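PDB 6LSV: jasmonate-induced oxygenase 2 from Arabidopsis thaliana, which oxidises the stress hormone jasmonate to 12-hydroxyjasmonate, using ferrous iron, 2-oxoglutarate and molecular oxygen. Local coordinates for residues Y139-L144 / N152-F157; R94-E99 / P158-E163; Q272-S277 / Q310-L315. All blocks are in the same frame, centred on the assembly; numbering follows the deposited sequence.

Contact 1 (Y139-L144 / N152-F157); sequences YFLHLL and NKWPSF. With JAA ({(1R,2R)-3-oxo-2-[(2Z)-pent-2-en-1-yl]cyclopentyl}acetic acid), chain D.
L141 is the bump that settles into the angle between the indole of W154 and the ring of P155. It crosses the tryptophan at about a right angle, and both leucine methyls rest on the same aromatic system: CD2 sits over the face of the five-membered ring in a CH-pi contact, 4.0 Å from its centroid and 12° off the normal, while CD1 reaches toward the fused bond, 3.7 Å from W154 CE2. The leucine manages this with CG placed between its backbone N and carbonyl carbon (chi1 61°). L143 adds a smaller bump further along the indole, its CD2 lying 4.1 Å from W154 CZ2. At the rim of the tryptophan, in the plane of the ring, a water accepts the NE1 hydrogen at 2.8 Å. The same water lies against the carbonyl O of H142, closer than a normal bond, which makes that leg of a bridge to the strand doubtful.

The strand is 137-144 of the main sheet in the jelly-roll, or double-stranded beta-helix, core of a 2OG oxygenase, where it runs antiparallel between 204-212 and 120-122; L143 and L144 both face A205 in a classic beta bulge. From the opposite face of this strand F140 points away from the loop and lays its ring against jasmonate, CZ lying 3.7 Å from C06 of the cyclopentyl ring.

A second plate belongs to Y139. P155 comes from the opposite direction and settles its ring edge on one face, a CH-pi contact with CG 4.0 Å from the centroid. The phenol then reaches past the proline, and OH donates to the carbonyl O of K153 at 2.6 Å, from above the carbonyl plane. W97 and F100 of helix 87-102 meet the tyrosine ring as well, and P155 touches both of them.

Contact 2 (R94-E99 / P158-E163); sequences RENWRE and PPTIRE
I161 points the end of its side chain straight down onto the indole of W97. CD1 sits over the middle of the six-membered ring, 4.0 Å from the centroid and 12° off the normal, a CH-pi contact in which the two side chains cross at about a right angle. The isoleucine is fully stretched to get there: CG1 lies anti to the backbone N (chi1 -166°) and CD1 continues the extended line. W97 starts out pointing away from the partner segment, and it is the broad face of the ring that turns back to meet the methyl.

N96 and T160 also cross nearly at right angles, but their meeting is polar. T160 OG1 donates to N96 OD1 at 2.8 Å, lying in the plane of the amide carbonyl and on a lone pair, with a C=O...O angle of 126°. The other end of the amide, ND2, is bonded to the carbonyl O of A92 one turn earlier, so bonds at both ends fix the rotation of the group. The backbone N of I161 is committed to P158 O, 2.7 Å away, closing a type I turn from P158 to I161. The apolar part of N96 is used too: its CB lies 4.0 Å from I161 CG1, and the side chain also touches V164.

P158 lies along the helix surface, its CG 3.6 Å from N96 O and 3.9 Å from the CG of E99.

The contact thus joins helix 87-102 to the beginning of helix 161-186. W97, on the inner side of helix 87-102, touches I165 of helix 161-186 and L297 of strand 294-302.

Contact 3 (Q272-S277 / Q310-L315); sequences QILSNS and QPLQEL
L274 and L312 meet through both backbone and side chain. The polar link is the N-H of L312 given to the carbonyl O of L274 at 2.9 Å, almost straight at 175°. Lying at the end of helix 269-274, that carbonyl is thus taken up by a different part of the chain. One residue back, the carbonyl O of I273 receives a CA-H...O contact from P311, 3.1 Å from its CA.

Apolar packing surrounds these links. P311 CD rests 3.9 Å from I273 CG2. L274 sends CD2 to within 4.0 Å of L312 CG, the two leucines meeting at a slant, and A197 of helix 193-197 touches both. L315 turns toward the helix end and tucks CD1 against the S275 backbone, 3.7 Å from its CA.

N276 mixes the two kinds. Its amide crosses the proline ring obliquely, with OD1 3.4 Å from P311 CG, yet its hydrogen bonds go to a later part of the same loop: OD1 accepts from the backbone N of L323 and ND2 donates to P321 O. The buried amide is therefore bonded through both ends while its flank packs on the proline.

Within 310-315 the chain curls into a short 3-10 turn at 313-315, L315 N reaching L312 O. This loop, between strands 308-309 and 327-328, packs against the C-terminus of helix 269-274. The helix itself closes in a Schellman motif: S277 N bonds back to Q272 O at 2.7 Å and N276 N to I273 O at 3.1 Å, and N276, with positive phi (47°), is the C-prime residue of that motif.

Overall arrangement
Contacts 1 and 2 form one continuous patch, their centres 11 Å apart. The chain runs directly from the loop of contact 1 into the helix of contact 2, and R162 probably hydrogen-bonds P155 O. Contact 1 is the one that reaches the substrate pocket, through F140, and the H142 side chain lies about 4 Å from that of R333, which binds jasmonate. The side chain of W97 in contact 2 stays about 12 Å from both jasmonate and 2-oxoglutarate. Contact 3 stands apart, its centre 33 Å from that of contact 1 and 38 Å from that of contact 2, which lies on the opposite side of the chain's centre. The side chain of I273 is about 13 Å from the bound jasmonate.

Contact 1 (Y139-L144 / N152-F157)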
loop_
_atom_site.group_PDB
_atom_site.type_symbol
_atom_site.label_atom_id
_atom_site.label_comp_id
_atom_site.label_asym_id
_atom_site.label_seq_id
_atom_site.Cartn_x
_atom_site.Cartn_y
_atom_site.Cartn_z
ATOM N N TYR A 139 9.176 -0.512 -6.994
ATOM C CA TYR A 139 8.824 -1.334 -8.141
ATOM C C TYR A 139 7.337 -1.644 -8.089
ATOM O O TYR A 139 6.771 -1.844 -7.014
ATOM C CB TYR A 139 9.620 -2.645 -8.183
ATOM C CG TYR A 139 9.754 -3.201 -9.579
ATOM C CD1 TYR A 139 8.728 -3.939 -10.156
ATOM C CD2 TYR A 139 10.898 -2.972 -10.328
ATOM C CE1 TYR A 139 8.844 -4.440 -11.440
ATOM C CE2 TYR A 139 11.024 -3.468 -11.610
ATOM C CZ TYR A 139 9.996 -4.199 -12.160
ATOM O OH TYR A 139 10.123 -4.690 -13.437
ATOM N N PHE A 140 6.706 -1.691 -9.259
ATOM C CA PHE A 140 5.270 -1.928 -9.346
ATOM C C PHE A 140 4.990 -2.945 -10.444
ATOM O O PHE A 140 5.560 -2.856 -11.536
ATOM C CB PHE A 140 4.523 -0.615 -9.617
ATOM C CG PHE A 140 3.032 -0.764 -9.710
ATOM C CD1 PHE A 140 2.283 -1.105 -8.596
ATOM C CD2 PHE A 140 2.378 -0.549 -10.914
ATOM C CE1 PHE A 140 0.907 -1.232 -8.684
ATOM C CE2 PHE A 140 1.005 -0.677 -11.006
ATOM C CZ PHE A 140 0.268 -1.019 -9.892
ATOM N N LEU A 141 4.127 -3.916 -10.146
ATOM C CA LEU A 141 3.751 -4.942 -11.109
ATOM C C LEU A 141 2.364 -5.461 -10.758
ATOM O O LEU A 141 1.899 -5.327 -9.622
ATOM C CB LEU A 141 4.771 -6.095 -11.142
ATOM C CG LEU A 141 5.015 -6.909 -9.862
ATOM C CD1 LEU A 141 4.085 -8.119 -9.758
ATOM C CD2 LEU A 141 6.472 -7.351 -9.768
ATOM N N HIS A 142 1.713 -6.068 -11.745
ATOM C CA HIS A 142 0.392 -6.652 -11.570
ATOM C C HIS A 142 0.491 -8.161 -11.372
ATOM O O HIS A 142 1.376 -8.820 -11.924
ATOM C CB HIS A 142 -0.500 -6.357 -12.775
ATOM C CG HIS A 142 -0.938 -4.929 -12.870
ATOM N ND1 HIS A 142 -1.876 -4.381 -12.021
ATOM C CD2 HIS A 142 -0.572 -3.937 -13.716
ATOM C CE1 HIS A 142 -2.066 -3.113 -12.338
ATOM N NE2 HIS A 142 -1.287 -2.818 -13.364
ATOM N N LEU A 143 -0.432 -8.700 -10.578
ATOM C CA LEU A 143 -0.580 -10.141 -10.387
ATOM C C LEU A 143 -1.897 -10.679 -10.926
ATOM O O LEU A 143 -1.913 -11.734 -11.560
ATOM C CB LEU A 143 -0.464 -10.500 -8.902
ATOM C CG LEU A 143 0.841 -10.096 -8.217
ATOM C CD1 LEU A 143 0.572 -9.694 -6.778
ATOM C CD2 LEU A 143 1.852 -11.225 -8.284
ATOM N N LEU A 144 -2.999 -9.975 -10.687
ATOM C CA LEU A 144 -4.298 -10.289 -11.257
ATOM C C LEU A 144 -4.946 -8.993 -11.717
ATOM O O LEU A 144 -4.687 -7.931 -11.137
ATOM C CB LEU A 144 -5.212 -10.995 -10.244
ATOM C CG LEU A 144 -4.810 -12.403 -9.811
ATOM C CD1 LEU A 144 -5.696 -12.842 -8.665
ATOM C CD2 LEU A 144 -4.906 -13.372 -10.978
ATOM N N ASN A 152 7.727 -10.781 -17.979
ATOM C CA ASN A 152 8.774 -9.998 -18.628
ATOM C C ASN A 152 8.874 -8.595 -18.047
ATOM O O ASN A 152 9.946 -7.980 -18.102
ATOM C CB ASN A 152 8.528 -9.932 -20.134
ATOM C CG ASN A 152 8.439 -11.307 -20.769
ATOM O OD1 ASN A 152 9.109 -12.249 -20.339
ATOM N ND2 ASN A 152 7.606 -11.429 -21.797
ATOM N N LYS A 153 7.781 -8.071 -17.492
ATOM C CA LYS A 153 7.800 -6.791 -16.796
ATOM C C LYS A 153 8.205 -6.927 -15.334
ATOM O O LYS A 153 8.124 -5.949 -14.585
ATOM C CB LYS A 153 6.432 -6.108 -16.900
ATOM C CG LYS A 153 6.033 -5.743 -18.322
ATOM C CD LYS A 153 4.769 -4.897 -18.346
ATOM C CE LYS A 153 4.157 -4.847 -19.739
ATOM N NZ LYS A 153 2.978 -5.750 -19.850
ATOM N N TRP A 154 8.632 -8.107 -14.917
ATOM C CA TRP A 154 9.148 -8.358 -13.585
ATOM C C TRP A 154 10.666 -8.291 -13.590
ATOM O O TRP A 154 11.297 -8.365 -14.648
ATOM C CB TRP A 154 8.694 -9.735 -13.088
ATOM C CG TRP A 154 7.215 -9.861 -12.887
ATOM C CD1 TRP A 154 6.247 -8.993 -13.304
ATOM C CD2 TRP A 154 6.537 -10.922 -12.210
ATOM N NE1 TRP A 154 5.008 -9.454 -12.935
ATOM C CE2 TRP A 154 5.159 -10.637 -12.261
ATOM C CE3 TRP A 154 6.963 -12.089 -11.568
ATOM C CZ2 TRP A 154 4.204 -11.474 -11.691
ATOM C CZ3 TRP A 154 6.012 -12.921 -11.006
ATOM C CH2 TRP A 154 4.649 -12.609 -11.069
ATOM N N PRO A 155 11.296 -8.132 -12.422
ATOM C CA PRO A 155 12.763 -8.110 -12.388
ATOM C C PRO A 155 13.375 -9.428 -12.805
ATOM O O PRO A 155 12.675 -10.407 -13.091
ATOM C CB PRO A 155 13.083 -7.790 -10.923
ATOM C CG PRO A 155 11.872 -7.174 -10.394
ATOM C CD PRO A 155 10.725 -7.817 -11.104
ATOM N N SER A 156 14.702 -9.470 -12.802
ATOM C CA SER A 156 15.358 -10.655 -13.325
ATOM C C SER A 156 16.597 -11.063 -12.541
ATOM O O SER A 156 16.885 -12.261 -12.441
ATOM C CB SER A 156 15.710 -10.434 -14.790
ATOM O OG SER A 156 16.109 -11.626 -15.449
ATOM N N PHE A 157 17.341 -10.095 -11.981
ATOM C CA PHE A 157 18.670 -10.403 -11.471
ATOM C C PHE A 157 18.683 -11.461 -10.367
ATOM O O PHE A 157 19.398 -12.458 -10.516
ATOM C CB PHE A 157 19.400 -9.154 -10.982
ATOM C CG PHE A 157 20.560 -9.475 -10.079
ATOM C CD1 PHE A 157 21.703 -10.073 -10.595
ATOM C CD2 PHE A 157 20.488 -9.250 -8.711
ATOM C CE1 PHE A 157 22.767 -10.399 -9.773
ATOM C CE2 PHE A 157 21.551 -9.576 -7.888
ATOM C CZ PHE A 157 22.690 -10.150 -8.421
HETATM O O01 JAA D . 2.578 2.903 -7.172
HETATM O O02 JAA D . -3.338 0.880 -8.353
HETATM O O03 JAA D . -3.349 2.617 -9.660
HETATM C C04 JAA D . -0.689 2.328 -7.814
HETATM C C05 JAA D . 0.380 3.167 -6.920
HETATM C C06 JAA D . -0.223 2.578 -9.273
HETATM C C07 JAA D . 1.066 3.068 -9.188
HETATM C C08 JAA D . 1.480 3.030 -7.601
HETATM C C09 JAA D . 0.536 2.551 -5.461
HETATM C C10 JAA D . -2.027 2.793 -7.635
HETATM C C11 JAA D . -0.502 3.160 -4.517
HETATM C C12 JAA D . -2.957 2.055 -8.603
HETATM C C13 JAA D . -0.170 3.634 -3.332
HETATM C C14 JAA D . 1.276 3.605 -2.842
HETATM C C15 JAA D . 1.688 5.004 -2.383
HETATM O O HOH W 1 2.659 -8.476 -13.979
#

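Contact 2 (R94-E99 / P158-E163)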
loop_
_atom_site.group_PDB
_atom_site.type_symbol
_atom_site.label_atom_id
_atom_site.label_comp_id
_atom_site.label_asym_id
_atom_site.label_seq_id
_atom_site.Cartn_x
_atom_site.Cartn_y
_atom_site.Cartn_z
ATOM N N ARG A 94 11.265 -10.516 1.027
ATOM C CA ARG A 94 11.964 -9.289 1.386
ATOM C C ARG A 94 13.404 -9.309 0.890
ATOM O O ARG A 94 13.872 -8.341 0.277
ATOM C CB ARG A 94 11.917 -9.086 2.899
ATOM C CG ARG A 94 12.705 -7.889 3.378
ATOM C CD ARG A 94 12.849 -7.898 4.888
ATOM N NE ARG A 94 11.558 -7.807 5.564
ATOM C CZ ARG A 94 10.910 -8.841 6.089
ATOM N NH1 ARG A 94 11.432 -10.061 6.020
ATOM N NH2 ARG A 94 9.738 -8.653 6.684
ATOM N N GLU A 95 14.122 -10.409 1.134
ATOM C CA GLU A 95 15.546 -10.443 0.809
ATOM C C GLU A 95 15.789 -10.548 -0.691
ATOM O O GLU A 95 16.807 -10.050 -1.184
ATOM C CB GLU A 95 16.231 -11.590 1.550
ATOM C CG GLU A 95 16.212 -11.433 3.064
ATOM C CD GLU A 95 16.631 -10.041 3.518
ATOM O OE1 GLU A 95 17.709 -9.571 3.095
ATOM O OE2 GLU A 95 15.875 -9.415 4.293
ATOM N N ASN A 96 14.878 -11.182 -1.430
ATOM C CA ASN A 96 14.958 -11.140 -2.887
ATOM C C ASN A 96 14.841 -9.710 -3.395
ATOM O O ASN A 96 15.637 -9.268 -4.231
ATOM C CB ASN A 96 13.867 -12.015 -3.501
ATOM C CG ASN A 96 14.332 -13.430 -3.758
ATOM O OD1 ASN A 96 14.594 -13.809 -4.897
ATOM N ND2 ASN A 96 14.439 -14.222 -2.697
ATOM N N TRP A 97 13.847 -8.969 -2.901
ATOM C CA TRP A 97 13.681 -7.584 -3.331
ATOM C C TRP A 97 14.818 -6.708 -2.820
ATOM O O TRP A 97 15.305 -5.832 -3.545
ATOM C CB TRP A 97 12.326 -7.048 -2.871
ATOM C CG TRP A 97 11.207 -7.458 -3.780
ATOM C CD1 TRP A 97 10.253 -8.405 -3.537
ATOM C CD2 TRP A 97 10.939 -6.947 -5.091
ATOM N NE1 TRP A 97 9.406 -8.511 -4.615
ATOM C CE2 TRP A 97 9.806 -7.626 -5.582
ATOM C CE3 TRP A 97 11.545 -5.978 -5.895
ATOM C CZ2 TRP A 97 9.265 -7.363 -6.838
ATOM C CZ3 TRP A 97 11.009 -5.722 -7.141
ATOM C CH2 TRP A 97 9.882 -6.413 -7.601
ATOM N N ARG A 98 15.259 -6.930 -1.580
ATOM C CA ARG A 98 16.412 -6.190 -1.075
ATOM C C ARG A 98 17.625 -6.396 -1.972
ATOM O O ARG A 98 18.369 -5.448 -2.249
ATOM C CB ARG A 98 16.731 -6.612 0.359
ATOM C CG ARG A 98 17.833 -5.780 0.996
ATOM C CD ARG A 98 18.419 -6.452 2.230
ATOM N NE ARG A 98 17.408 -6.830 3.217
ATOM C CZ ARG A 98 16.739 -5.967 3.976
ATOM N NH1 ARG A 98 16.962 -4.662 3.858
ATOM N NH2 ARG A 98 15.844 -6.410 4.850
ATOM N N GLU A 99 17.833 -7.629 -2.443
ATOM C CA GLU A 99 18.933 -7.903 -3.362
ATOM C C GLU A 99 18.747 -7.157 -4.678
ATOM O O GLU A 99 19.716 -6.645 -5.253
ATOM C CB GLU A 99 19.043 -9.410 -3.601
ATOM C CG GLU A 99 19.986 -9.817 -4.727
ATOM C CD GLU A 99 21.444 -9.508 -4.419
ATOM O OE1 GLU A 99 22.069 -10.280 -3.658
ATOM O OE2 GLU A 99 21.965 -8.499 -4.943
ATOM N N PRO A 158 17.992 -11.279 -9.235
ATOM C CA PRO A 158 17.949 -12.371 -8.262
ATOM C C PRO A 158 17.227 -13.548 -8.880
ATOM O O PRO A 158 16.001 -13.501 -9.064
ATOM C CB PRO A 158 17.160 -11.779 -7.078
ATOM C CG PRO A 158 17.127 -10.306 -7.321
ATOM C CD PRO A 158 17.102 -10.184 -8.814
ATOM N N PRO A 159 17.953 -14.600 -9.262
ATOM C CA PRO A 159 17.369 -15.592 -10.178
ATOM C C PRO A 159 16.114 -16.246 -9.639
ATOM O O PRO A 159 15.336 -16.800 -10.423
ATOM C CB PRO A 159 18.507 -16.604 -10.362
ATOM C CG PRO A 159 19.760 -15.815 -10.023
ATOM C CD PRO A 159 19.326 -14.963 -8.873
ATOM N N THR A 160 15.874 -16.163 -8.334
ATOM C CA THR A 160 14.687 -16.736 -7.721
ATOM C C THR A 160 13.530 -15.753 -7.601
ATOM O O THR A 160 12.424 -16.174 -7.246
ATOM C CB THR A 160 15.032 -17.267 -6.328
ATOM O OG1 THR A 160 15.756 -16.264 -5.605
ATOM C CG2 THR A 160 15.885 -18.518 -6.435
ATOM N N ILE A 161 13.746 -14.467 -7.906
ATOM C CA ILE A 161 12.785 -13.437 -7.509
ATOM C C ILE A 161 11.424 -13.676 -8.153
ATOM O O ILE A 161 10.384 -13.502 -7.507
ATOM C CB ILE A 161 13.333 -12.028 -7.820
ATOM C CG1 ILE A 161 12.496 -10.963 -7.102
ATOM C CG2 ILE A 161 13.382 -11.749 -9.322
ATOM C CD1 ILE A 161 13.059 -9.559 -7.206
ATOM N N ARG A 162 11.400 -14.106 -9.415
ATOM C CA ARG A 162 10.119 -14.268 -10.095
ATOM C C ARG A 162 9.330 -15.445 -9.544
ATOM O O ARG A 162 8.095 -15.411 -9.536
ATOM C CB ARG A 162 10.335 -14.427 -11.596
ATOM C CG ARG A 162 10.971 -13.215 -12.232
ATOM C CD ARG A 162 10.897 -13.291 -13.730
ATOM N NE ARG A 162 11.481 -12.111 -14.352
ATOM C CZ ARG A 162 11.582 -11.938 -15.665
ATOM N NH1 ARG A 162 11.131 -12.870 -16.493
ATOM N NH2 ARG A 162 12.126 -10.830 -16.148
ATOM N N GLU A 163 10.017 -16.491 -9.082
ATOM C CA GLU A 163 9.311 -17.601 -8.457
ATOM C C GLU A 163 8.829 -17.234 -7.060
ATOM O O GLU A 163 7.773 -17.709 -6.625
ATOM C CB GLU A 163 10.213 -18.833 -8.416
ATOM C CG GLU A 163 10.551 -19.372 -9.796
ATOM C CD GLU A 163 11.533 -20.527 -9.754
ATOM O OE1 GLU A 163 12.634 -20.356 -9.187
ATOM O OE2 GLU A 163 11.203 -21.608 -10.291
#

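Contact 3 (Q272-S277 / Q310-L315)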
loop_
_atom_site.group_PDB
_atom_site.type_symbol
_atom_site.label_atom_id
_atom_site.label_comp_id
_atom_site.label_asym_id
_atom_site.label_seq_id
_atom_site.Cartn_x
_atom_site.Cartn_y
_atom_site.Cartn_z
ATOM N N GLN A 272 -13.629 1.720 2.328
ATOM C CA GLN A 272 -14.296 2.816 3.025
ATOM C C GLN A 272 -15.564 3.231 2.291
ATOM O O GLN A 272 -16.599 3.494 2.916
ATOM C CB GLN A 272 -13.352 4.011 3.184
ATOM C CG GLN A 272 -14.059 5.294 3.645
ATOM C CD GLN A 272 -13.116 6.355 4.201
ATOM O OE1 GLN A 272 -12.034 6.050 4.703
ATOM N NE2 GLN A 272 -13.535 7.609 4.124
ATOM N N ILE A 273 -15.507 3.268 0.956
ATOM C CA ILE A 273 -16.677 3.633 0.163
ATOM C C ILE A 273 -17.741 2.543 0.235
ATOM O O ILE A 273 -18.932 2.834 0.396
ATOM C CB ILE A 273 -16.263 3.930 -1.290
ATOM C CG1 ILE A 273 -15.291 5.111 -1.341
ATOM C CG2 ILE A 273 -17.483 4.214 -2.152
ATOM C CD1 ILE A 273 -14.379 5.088 -2.542
ATOM N N LEU A 274 -17.333 1.274 0.122
ATOM C CA LEU A 274 -18.301 0.179 0.160
ATOM C C LEU A 274 -18.995 0.095 1.515
ATOM O O LEU A 274 -20.214 -0.110 1.586
ATOM C CB LEU A 274 -17.611 -1.142 -0.176
ATOM C CG LEU A 274 -17.365 -1.398 -1.667
ATOM C CD1 LEU A 274 -16.438 -2.581 -1.872
ATOM C CD2 LEU A 274 -18.674 -1.624 -2.404
ATOM N N SER A 275 -18.245 0.267 2.599
ATOM C CA SER A 275 -18.815 0.243 3.937
ATOM C C SER A 275 -19.572 1.521 4.280
ATOM O O SER A 275 -19.923 1.710 5.449
ATOM C CB SER A 275 -17.714 -0.005 4.975
ATOM O OG SER A 275 -16.836 1.102 5.079
ATOM N N ASN A 276 -19.828 2.386 3.295
ATOM C CA ASN A 276 -20.453 3.694 3.518
ATOM C C ASN A 276 -19.793 4.425 4.684
ATOM O O ASN A 276 -20.464 5.018 5.533
ATOM C CB ASN A 276 -21.963 3.563 3.742
ATOM C CG ASN A 276 -22.718 4.850 3.418
ATOM O OD1 ASN A 276 -22.260 5.672 2.625
ATOM N ND2 ASN A 276 -23.880 5.027 4.037
ATOM N N SER A 277 -18.461 4.357 4.730
ATOM C CA SER A 277 -17.596 4.973 5.735
ATOM C C SER A 277 -17.692 4.321 7.110
ATOM O O SER A 277 -17.190 4.891 8.086
ATOM C CB SER A 277 -17.855 6.478 5.879
ATOM O OG SER A 277 -16.978 7.231 5.057
ATOM N N GLN A 310 -19.665 1.811 -5.145
ATOM C CA GLN A 310 -20.498 2.729 -4.382
ATOM C C GLN A 310 -20.823 2.073 -3.050
ATOM O O GLN A 310 -20.600 0.869 -2.871
ATOM C CB GLN A 310 -21.780 3.096 -5.142
ATOM C CG GLN A 310 -22.579 1.921 -5.662
ATOM C CD GLN A 310 -23.873 2.361 -6.314
ATOM O OE1 GLN A 310 -24.581 3.217 -5.788
ATOM N NE2 GLN A 310 -24.180 1.791 -7.473
ATOM N N PRO A 311 -21.322 2.841 -2.083
ATOM C CA PRO A 311 -21.730 2.241 -0.806
ATOM C C PRO A 311 -22.706 1.093 -1.009
ATOM O O PRO A 311 -23.659 1.193 -1.785
ATOM C CB PRO A 311 -22.381 3.411 -0.064
ATOM C CG PRO A 311 -21.712 4.616 -0.611
ATOM C CD PRO A 311 -21.392 4.315 -2.046
ATOM N N LEU A 312 -22.454 -0.012 -0.312
ATOM C CA LEU A 312 -23.328 -1.173 -0.415
ATOM C C LEU A 312 -24.753 -0.792 -0.038
ATOM O O LEU A 312 -24.981 -0.034 0.911
ATOM C CB LEU A 312 -22.825 -2.303 0.483
ATOM C CG LEU A 312 -21.528 -2.990 0.052
ATOM C CD1 LEU A 312 -20.906 -3.754 1.221
ATOM C CD2 LEU A 312 -21.785 -3.915 -1.125
ATOM N N GLN A 313 -25.716 -1.305 -0.803
ATOM C CA GLN A 313 -27.109 -0.950 -0.556
ATOM C C GLN A 313 -27.600 -1.497 0.776
ATOM O O GLN A 313 -28.502 -0.913 1.388
ATOM C CB GLN A 313 -27.988 -1.452 -1.699
ATOM C CG GLN A 313 -27.871 -2.940 -1.969
ATOM C CD GLN A 313 -28.518 -3.333 -3.282
ATOM O OE1 GLN A 313 -28.827 -2.478 -4.113
ATOM N NE2 GLN A 313 -28.738 -4.630 -3.470
ATOM N N GLU A 314 -27.010 -2.599 1.247
ATOM C CA GLU A 314 -27.421 -3.187 2.519
ATOM C C GLU A 314 -27.207 -2.232 3.686
ATOM O O GLU A 314 -27.928 -2.307 4.688
ATOM C CB GLU A 314 -26.654 -4.487 2.770
ATOM C CG GLU A 314 -27.146 -5.691 1.981
ATOM C CD GLU A 314 -26.548 -5.766 0.585
ATOM O OE1 GLU A 314 -25.885 -4.792 0.164
ATOM O OE2 GLU A 314 -26.741 -6.802 -0.089
ATOM N N LEU A 315 -26.229 -1.333 3.581
ATOM C CA LEU A 315 -25.857 -0.460 4.686
ATOM C C LEU A 315 -26.474 0.924 4.578
ATOM O O LEU A 315 -26.121 1.813 5.359
ATOM C CB LEU A 315 -24.336 -0.347 4.773
ATOM C CG LEU A 315 -23.573 -1.666 4.672
ATOM C CD1 LEU A 315 -22.110 -1.393 4.393
ATOM C CD2 LEU A 315 -23.744 -2.499 5.940
#